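Local coordinates for protein lactate dehydrogenase, adjacent gene encodes predicted malate dehydrogenase (Cryptosporidium parvum, PDB 2FN7) that probably catalyses the NAD-dependent interconversion of (S)-lactate and pyruvate, at residues V76-S81 against V117-N122; R153-I158 against S167-N172. One frame throughout, in Å; residues are numbered along the deposited sequence.

Interaction 1 lies in the NAD-binding domain and interaction 2 in the alpha/beta C-terminal domain. Their centres are 24 Å apart and their nearest atoms about 8 Å apart, so the two do not touch. What they share is the bound lactate. Segment 117-122 ends at Asn122, a residue of the lactate and pyruvate site, while helical segment 153-158 supplies Arg153, whose guanidinium holds the lactate carboxylate. Arg90 and His177, the predicted proton acceptor, complete the site. Interaction 1 also carries backbone groups that bind NAD. The lactate is thus held from both domains, at the place where they meet.

Interaction 1: V76-S81 against V117-N122; sequences VIITAS and VICITN. With NAD (nicotinamide-adenine-dinucleotide), chain C; LAC (lactic acid), chain D.
Val76-Ile78 and Val117-Cys119 pair as neighbouring parallel strands, their axes only 14° from parallel. Ile118 N donates to Val76 O at 2.8 Å with a nearly straight N-H...O angle of 169°, and Ile78 N returns a bond to Ile118 O at 3.0 Å. Where the strands end, Ile78 O takes two donors, Ile120 N at 2.9 Å and Thr121 N at 3.3 Å, so one carbonyl holds two successive amides of 117-122 just past the strand end. The side chain of Ile120 starts from this point. Its CB rests against Ile78 O; from there the two branches part. With chi1 at -56°, CG1 stands beside the backbone N and carries CD1 to CG2 of Ile77, 3.5 Å away and tighter than ordinary carbon contact. CG2 takes the other direction and meets C2N of the NAD nicotinamide ring at 3.6 Å. On the opposite sheet face from Ile77, CD1 of Ile78 packs on CG1 of Val117. Beyond the strands, Thr121 OG1 donates to Ala80 O at 2.9 Å from above the carbonyl plane. Ser81 N then bonds NAD O4B at 3.2 Å, and Asn122 N bonds NAD O3D. The carbonyls of Ile78, at the strand end, and Ala80, in the loop, tie 76-81 to the loop after Cys119, which probably helps this Rossmann beta-alpha-beta unit to position the amides of Ser81 and Asn122 that meet the cofactor.

Interaction 2: R153-I158 against S167-N172; sequences RFRTFI and SDVSAN. With LAC (lactic acid), chain D.
Arg155 reaches along 167-172 and brings its guanidinium to the backbone of Val169, whose oxygen sits near the edge of the group but 24° out of its plane. NE bonds Val169 O at 2.9 Å, at a correspondingly bent N-H...O angle of 134°, and NH2 adds a weak bond to the same oxygen at 3.2 Å. The bend at chi3 (71°) folds the head back so that both nitrogens can share that acceptor. Nearer the backbone, Arg155 CG lies 3.8 Å from CB of Ala171. That methyl also meets Phe154 CD2 at 3.7 Å, obliquely to the ring, and Ile158 CD1 at 3.8 Å. Ile158 CD1 in turn sits over one face of the Phe154 ring, towards its rim, while the ring edge at CE2 approaches Asn172 O at 3.6 Å. Ile158 and Val169 cross obliquely, CG2 against both valine methyls. Val53 of the second subunit packs on Arg155. This packs helix 147-162 against strand 169-174 of the antiparallel sheet in the alpha/beta C-terminal domain. Separately, the same helix presents Arg153, whose NH1 donates to lactate OXT at 2.9 Å and NH2 to lactate O at 3.0 Å, the two-nitrogen arginine-carboxylate pairing of L-lactate dehydrogenases.

Interaction 1: V76-S81 against V117-N122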
loop_
_atom_site.group_PDB
_atom_site.type_symbol
_atom_site.label_atom_id
_atom_site.label_comp_id
_atom_site.label_asym_id
_atom_site.label_seq_id
_atom_site.Cartn_x
_atom_site.Cartn_y
_atom_site.Cartn_z
ATOM N N VAL A 76 -9.186 16.994 3.164
ATOM C CA VAL A 76 -9.805 16.328 2.048
ATOM C C VAL A 76 -8.707 16.177 0.995
ATOM O O VAL A 76 -8.047 17.188 0.644
ATOM C CB VAL A 76 -10.934 17.197 1.430
ATOM C CG1 VAL A 76 -11.450 16.531 0.167
ATOM C CG2 VAL A 76 -12.095 17.358 2.452
ATOM N N ILE A 77 -8.479 14.938 0.535
ATOM C CA ILE A 77 -7.480 14.671 -0.505
ATOM C C ILE A 77 -8.292 14.289 -1.746
ATOM O O ILE A 77 -9.043 13.324 -1.732
ATOM C CB ILE A 77 -6.531 13.525 -0.106
ATOM C CG1 ILE A 77 -5.891 13.859 1.237
ATOM C CG2 ILE A 77 -5.456 13.311 -1.121
ATOM C CD1 ILE A 77 -4.816 12.814 1.702
ATOM N N ILE A 78 -8.145 15.065 -2.810
ATOM C CA ILE A 78 -8.860 14.828 -4.048
ATOM C C ILE A 78 -8.064 14.096 -5.130
ATOM O O ILE A 78 -7.118 14.666 -5.700
ATOM C CB ILE A 78 -9.367 16.186 -4.653
ATOM C CG1 ILE A 78 -10.039 17.024 -3.568
ATOM C CG2 ILE A 78 -10.323 15.890 -5.789
ATOM C CD1 ILE A 78 -10.520 18.438 -4.061
ATOM N N THR A 79 -8.424 12.850 -5.402
ATOM C CA THR A 79 -7.751 12.081 -6.424
ATOM C C THR A 79 -8.659 11.758 -7.616
ATOM O O THR A 79 -8.201 11.162 -8.592
ATOM C CB THR A 79 -7.278 10.698 -5.893
ATOM O OG1 THR A 79 -8.388 9.814 -5.882
ATOM C CG2 THR A 79 -6.744 10.774 -4.424
ATOM N N ALA A 80 -9.935 12.124 -7.522
ATOM C CA ALA A 80 -10.972 11.833 -8.521
ATOM C C ALA A 80 -10.589 12.257 -9.869
ATOM O O ALA A 80 -10.254 13.368 -10.063
ATOM C CB ALA A 80 -12.256 12.539 -8.124
ATOM N N SER A 81 -10.734 11.386 -10.839
ATOM C CA SER A 81 -10.353 11.747 -12.182
ATOM C C SER A 81 -11.071 10.915 -13.323
ATOM O O SER A 81 -11.411 9.766 -13.078
ATOM C CB SER A 81 -8.849 11.490 -12.270
ATOM O OG SER A 81 -8.415 11.509 -13.642
ATOM N N VAL A 117 -7.547 21.352 2.066
ATOM C CA VAL A 117 -7.688 20.511 0.895
ATOM C C VAL A 117 -6.380 20.285 0.136
ATOM O O VAL A 117 -5.668 21.264 -0.219
ATOM C CB VAL A 117 -8.736 21.136 -0.086
ATOM C CG1 VAL A 117 -8.791 20.328 -1.389
ATOM C CG2 VAL A 117 -10.129 21.277 0.628
ATOM N N ILE A 118 -6.086 19.031 -0.203
ATOM C CA ILE A 118 -4.882 18.737 -0.960
ATOM C C ILE A 118 -5.330 18.094 -2.280
ATOM O O ILE A 118 -5.905 16.977 -2.260
ATOM C CB ILE A 118 -3.988 17.707 -0.198
ATOM C CG1 ILE A 118 -3.550 18.218 1.192
ATOM C CG2 ILE A 118 -2.847 17.339 -1.043
ATOM C CD1 ILE A 118 -2.815 17.068 2.058
ATOM N N CYS A 119 -5.076 18.764 -3.415
ATOM C CA CYS A 119 -5.444 18.210 -4.702
ATOM C C CYS A 119 -4.339 17.359 -5.249
ATOM O O CYS A 119 -3.171 17.663 -5.047
ATOM C CB CYS A 119 -5.696 19.289 -5.723
ATOM S SG CYS A 119 -6.937 20.464 -5.257
ATOM N N ILE A 120 -4.713 16.313 -5.976
ATOM C CA ILE A 120 -3.759 15.401 -6.624
ATOM C C ILE A 120 -4.097 15.232 -8.087
ATOM O O ILE A 120 -3.246 14.913 -8.945
ATOM C CB ILE A 120 -3.760 14.022 -5.966
ATOM C CG1 ILE A 120 -3.449 14.205 -4.450
ATOM C CG2 ILE A 120 -2.894 13.091 -6.731
ATOM C CD1 ILE A 120 -3.215 13.019 -3.763
ATOM N N THR A 121 -5.383 15.462 -8.376
ATOM C CA THR A 121 -5.945 15.354 -9.711
ATOM C C THR A 121 -5.122 16.205 -10.752
ATOM O O THR A 121 -4.883 17.411 -10.560
ATOM C CB THR A 121 -7.480 15.851 -9.642
ATOM O OG1 THR A 121 -8.259 14.987 -8.787
ATOM C CG2 THR A 121 -8.110 15.915 -11.053
ATOM N N ASN A 122 -4.675 15.556 -11.834
ATOM C CA ASN A 122 -3.954 16.233 -12.941
ATOM C C ASN A 122 -4.907 16.956 -13.900
ATOM O O ASN A 122 -6.100 16.602 -13.937
ATOM C CB ASN A 122 -3.162 15.201 -13.700
ATOM C CG ASN A 122 -1.774 15.087 -13.167
ATOM O OD1 ASN A 122 -1.141 14.020 -13.223
ATOM N ND2 ASN A 122 -1.280 16.198 -12.614
HETATM P PA NAD C . -7.766 6.016 -11.007
HETATM O O1A NAD C . -7.196 4.818 -10.554
HETATM O O2A NAD C . -8.343 6.022 -12.317
HETATM O O5B NAD C . -8.749 6.635 -10.052
HETATM C C5B NAD C . -9.573 7.810 -10.237
HETATM C C4B NAD C . -10.849 7.458 -9.372
HETATM O O4B NAD C . -11.675 8.553 -9.568
HETATM C C3B NAD C . -11.747 6.214 -9.891
HETATM O O3B NAD C . -11.903 5.214 -8.905
HETATM C C2B NAD C . -13.021 6.869 -10.245
HETATM O O2B NAD C . -14.254 6.177 -10.122
HETATM C C1B NAD C . -13.031 8.037 -9.388
HETATM N N9A NAD C . -13.912 9.073 -9.795
HETATM C C8A NAD C . -14.358 9.557 -10.966
HETATM N N7A NAD C . -15.130 10.463 -11.243
HETATM C C5A NAD C . -15.348 10.779 -9.965
HETATM C C6A NAD C . -16.174 11.789 -9.409
HETATM N N6A NAD C . -16.908 12.604 -10.171
HETATM N N1A NAD C . -16.189 11.904 -8.031
HETATM C C2A NAD C . -15.437 11.029 -7.277
HETATM N N3A NAD C . -14.674 10.066 -7.702
HETATM C C4A NAD C . -14.649 9.985 -9.054
HETATM O O3 NAD C . -6.625 7.256 -10.991
HETATM P PN NAD C . -5.291 7.330 -10.091
HETATM O O1N NAD C . -4.291 6.476 -10.616
HETATM O O2N NAD C . -5.643 7.175 -8.656
HETATM O O5D NAD C . -4.940 8.905 -10.388
HETATM C C5D NAD C . -5.807 9.871 -9.876
HETATM C C4D NAD C . -5.449 11.246 -10.468
HETATM O O4D NAD C . -4.153 11.670 -9.884
HETATM C C3D NAD C . -5.218 11.317 -12.007
HETATM O O3D NAD C . -5.686 12.592 -12.395
HETATM C C2D NAD C . -3.678 11.204 -12.142
HETATM O O2D NAD C . -3.192 11.795 -13.394
HETATM C C1D NAD C . -3.233 11.982 -10.972
HETATM N N1N NAD C . -1.885 11.764 -10.507
HETATM C C2N NAD C . -1.370 12.983 -9.977
HETATM C C3N NAD C . -0.063 13.038 -9.502
HETATM C C7N NAD C . 0.606 14.299 -8.877
HETATM O O7N NAD C . 1.784 14.206 -8.538
HETATM N N7N NAD C . -0.222 15.336 -8.548
HETATM C C4N NAD C . 0.807 11.897 -9.522
HETATM C C5N NAD C . 0.202 10.643 -10.076
HETATM C C6N NAD C . -1.108 10.509 -10.579
HETATM C C LAC D . 3.335 11.854 -12.131
HETATM C CA LAC D . 1.930 11.901 -12.507
HETATM C CB LAC D . 1.495 11.374 -13.979
HETATM O O LAC D . 3.541 10.535 -12.136
HETATM O OHN LAC D . 1.557 13.280 -12.412
HETATM O OXT LAC D . 4.106 12.756 -12.065
#

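Interaction 2: R153-I158 against S167-N172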
loop_
_atom_site.group_PDB
_atom_site.type_symbol
_atom_site.label_atom_id
_atom_site.label_comp_id
_atom_site.label_asym_id
_atom_site.label_seq_id
_atom_site.Cartn_x
_atom_site.Cartn_y
_atom_site.Cartn_z
ATOM N N ARG A 153 11.651 12.271 -6.321
ATOM C CA ARG A 153 12.235 11.659 -7.491
ATOM C C ARG A 153 13.677 12.271 -7.779
ATOM O O ARG A 153 14.617 11.524 -8.064
ATOM C CB ARG A 153 11.320 11.882 -8.690
ATOM C CG ARG A 153 10.143 10.926 -8.794
ATOM C CD ARG A 153 9.018 11.462 -9.719
ATOM N NE ARG A 153 7.951 10.469 -9.859
ATOM C CZ ARG A 153 6.869 10.622 -10.598
ATOM N NH1 ARG A 153 6.687 11.751 -11.306
ATOM N NH2 ARG A 153 5.928 9.623 -10.579
ATOM N N PHE A 154 13.816 13.600 -7.680
ATOM C CA PHE A 154 15.087 14.302 -7.953
ATOM C C PHE A 154 16.115 13.813 -6.855
ATOM O O PHE A 154 17.269 13.333 -7.182
ATOM C CB PHE A 154 14.738 15.848 -7.913
ATOM C CG PHE A 154 15.869 16.810 -8.308
ATOM C CD1 PHE A 154 16.816 16.469 -9.226
ATOM C CD2 PHE A 154 15.923 18.090 -7.753
ATOM C CE1 PHE A 154 17.789 17.346 -9.599
ATOM C CE2 PHE A 154 16.895 18.985 -8.124
ATOM C CZ PHE A 154 17.844 18.601 -9.066
ATOM N N ARG A 155 15.659 13.793 -5.581
ATOM C CA ARG A 155 16.533 13.379 -4.471
ATOM C C ARG A 155 16.931 11.941 -4.623
ATOM O O ARG A 155 18.065 11.533 -4.331
ATOM C CB ARG A 155 15.835 13.565 -3.130
ATOM C CG ARG A 155 15.510 14.981 -2.772
ATOM C CD ARG A 155 14.532 15.019 -1.606
ATOM N NE ARG A 155 15.190 14.599 -0.370
ATOM C CZ ARG A 155 14.585 14.434 0.809
ATOM N NH1 ARG A 155 13.247 14.607 0.948
ATOM N NH2 ARG A 155 15.332 14.220 1.888
ATOM N N THR A 156 16.014 11.145 -5.129
ATOM C CA THR A 156 16.326 9.732 -5.266
ATOM C C THR A 156 17.378 9.448 -6.319
ATOM O O THR A 156 18.225 8.591 -6.149
ATOM C CB THR A 156 14.993 8.938 -5.586
ATOM O OG1 THR A 156 14.131 9.096 -4.464
ATOM C CG2 THR A 156 15.242 7.467 -5.781
ATOM N N PHE A 157 17.219 10.107 -7.458
ATOM C CA PHE A 157 18.130 9.966 -8.593
ATOM C C PHE A 157 19.553 10.466 -8.170
ATOM O O PHE A 157 20.524 9.797 -8.454
ATOM C CB PHE A 157 17.538 10.749 -9.774
ATOM C CG PHE A 157 16.206 10.191 -10.279
ATOM C CD1 PHE A 157 15.903 8.836 -10.138
ATOM C CD2 PHE A 157 15.287 10.996 -10.939
ATOM C CE1 PHE A 157 14.713 8.323 -10.641
ATOM C CE2 PHE A 157 14.055 10.453 -11.471
ATOM C CZ PHE A 157 13.795 9.152 -11.312
ATOM N N ILE A 158 19.629 11.627 -7.500
ATOM C CA ILE A 158 20.862 12.172 -6.994
ATOM C C ILE A 158 21.422 11.116 -6.027
ATOM O O ILE A 158 22.587 10.680 -6.193
ATOM C CB ILE A 158 20.617 13.447 -6.224
ATOM C CG1 ILE A 158 20.234 14.562 -7.170
ATOM C CG2 ILE A 158 21.852 13.853 -5.519
ATOM C CD1 ILE A 158 19.549 15.611 -6.459
ATOM N N SER A 167 17.506 10.395 2.140
ATOM C CA SER A 167 17.064 11.393 3.113
ATOM C C SER A 167 18.153 12.411 3.369
ATOM O O SER A 167 17.889 13.463 3.935
ATOM C CB SER A 167 16.706 10.710 4.457
ATOM O OG SER A 167 15.731 9.648 4.237
ATOM N N ASP A 168 19.400 12.088 3.009
ATOM C CA ASP A 168 20.513 13.039 3.238
ATOM C C ASP A 168 20.764 13.962 2.058
ATOM O O ASP A 168 21.663 14.768 2.144
ATOM C CB ASP A 168 21.845 12.313 3.640
ATOM C CG ASP A 168 21.702 11.569 4.974
ATOM O OD1 ASP A 168 21.274 12.239 5.945
ATOM O OD2 ASP A 168 21.968 10.352 5.067
ATOM N N VAL A 169 19.974 13.822 0.967
ATOM C CA VAL A 169 20.062 14.704 -0.150
ATOM C C VAL A 169 18.997 15.749 0.056
ATOM O O VAL A 169 17.876 15.389 0.358
ATOM C CB VAL A 169 19.748 14.014 -1.412
ATOM C CG1 VAL A 169 19.590 15.043 -2.481
ATOM C CG2 VAL A 169 20.802 12.952 -1.742
ATOM N N SER A 170 19.325 17.037 -0.042
ATOM C CA SER A 170 18.361 18.164 0.046
ATOM C C SER A 170 18.257 18.645 -1.422
ATOM O O SER A 170 19.281 18.894 -2.086
ATOM C CB SER A 170 18.927 19.284 0.939
ATOM O OG SER A 170 18.109 20.456 0.938
ATOM N N ALA A 171 17.050 18.695 -1.982
ATOM C CA ALA A 171 16.891 19.085 -3.398
ATOM C C ALA A 171 15.401 19.406 -3.654
ATOM O O ALA A 171 14.533 18.629 -3.195
ATOM C CB ALA A 171 17.333 17.929 -4.332
ATOM N N ASN A 172 15.111 20.532 -4.311
ATOM C CA ASN A 172 13.766 20.966 -4.607
ATOM C C ASN A 172 13.462 21.029 -6.091
ATOM O O ASN A 172 14.375 21.292 -6.916
ATOM C CB ASN A 172 13.534 22.355 -4.080
ATOM C CG ASN A 172 13.409 22.388 -2.612
ATOM O OD1 ASN A 172 14.223 23.054 -1.893
ATOM N ND2 ASN A 172 12.374 21.685 -2.099
HETATM C C LAC D . 3.335 11.854 -12.131
HETATM C CA LAC D . 1.930 11.901 -12.507
HETATM C CB LAC D . 1.495 11.374 -13.979
HETATM O O LAC D . 3.541 10.535 -12.136
HETATM O OHN LAC D . 1.557 13.280 -12.412
HETATM O OXT LAC D . 4.106 12.756 -12.065
#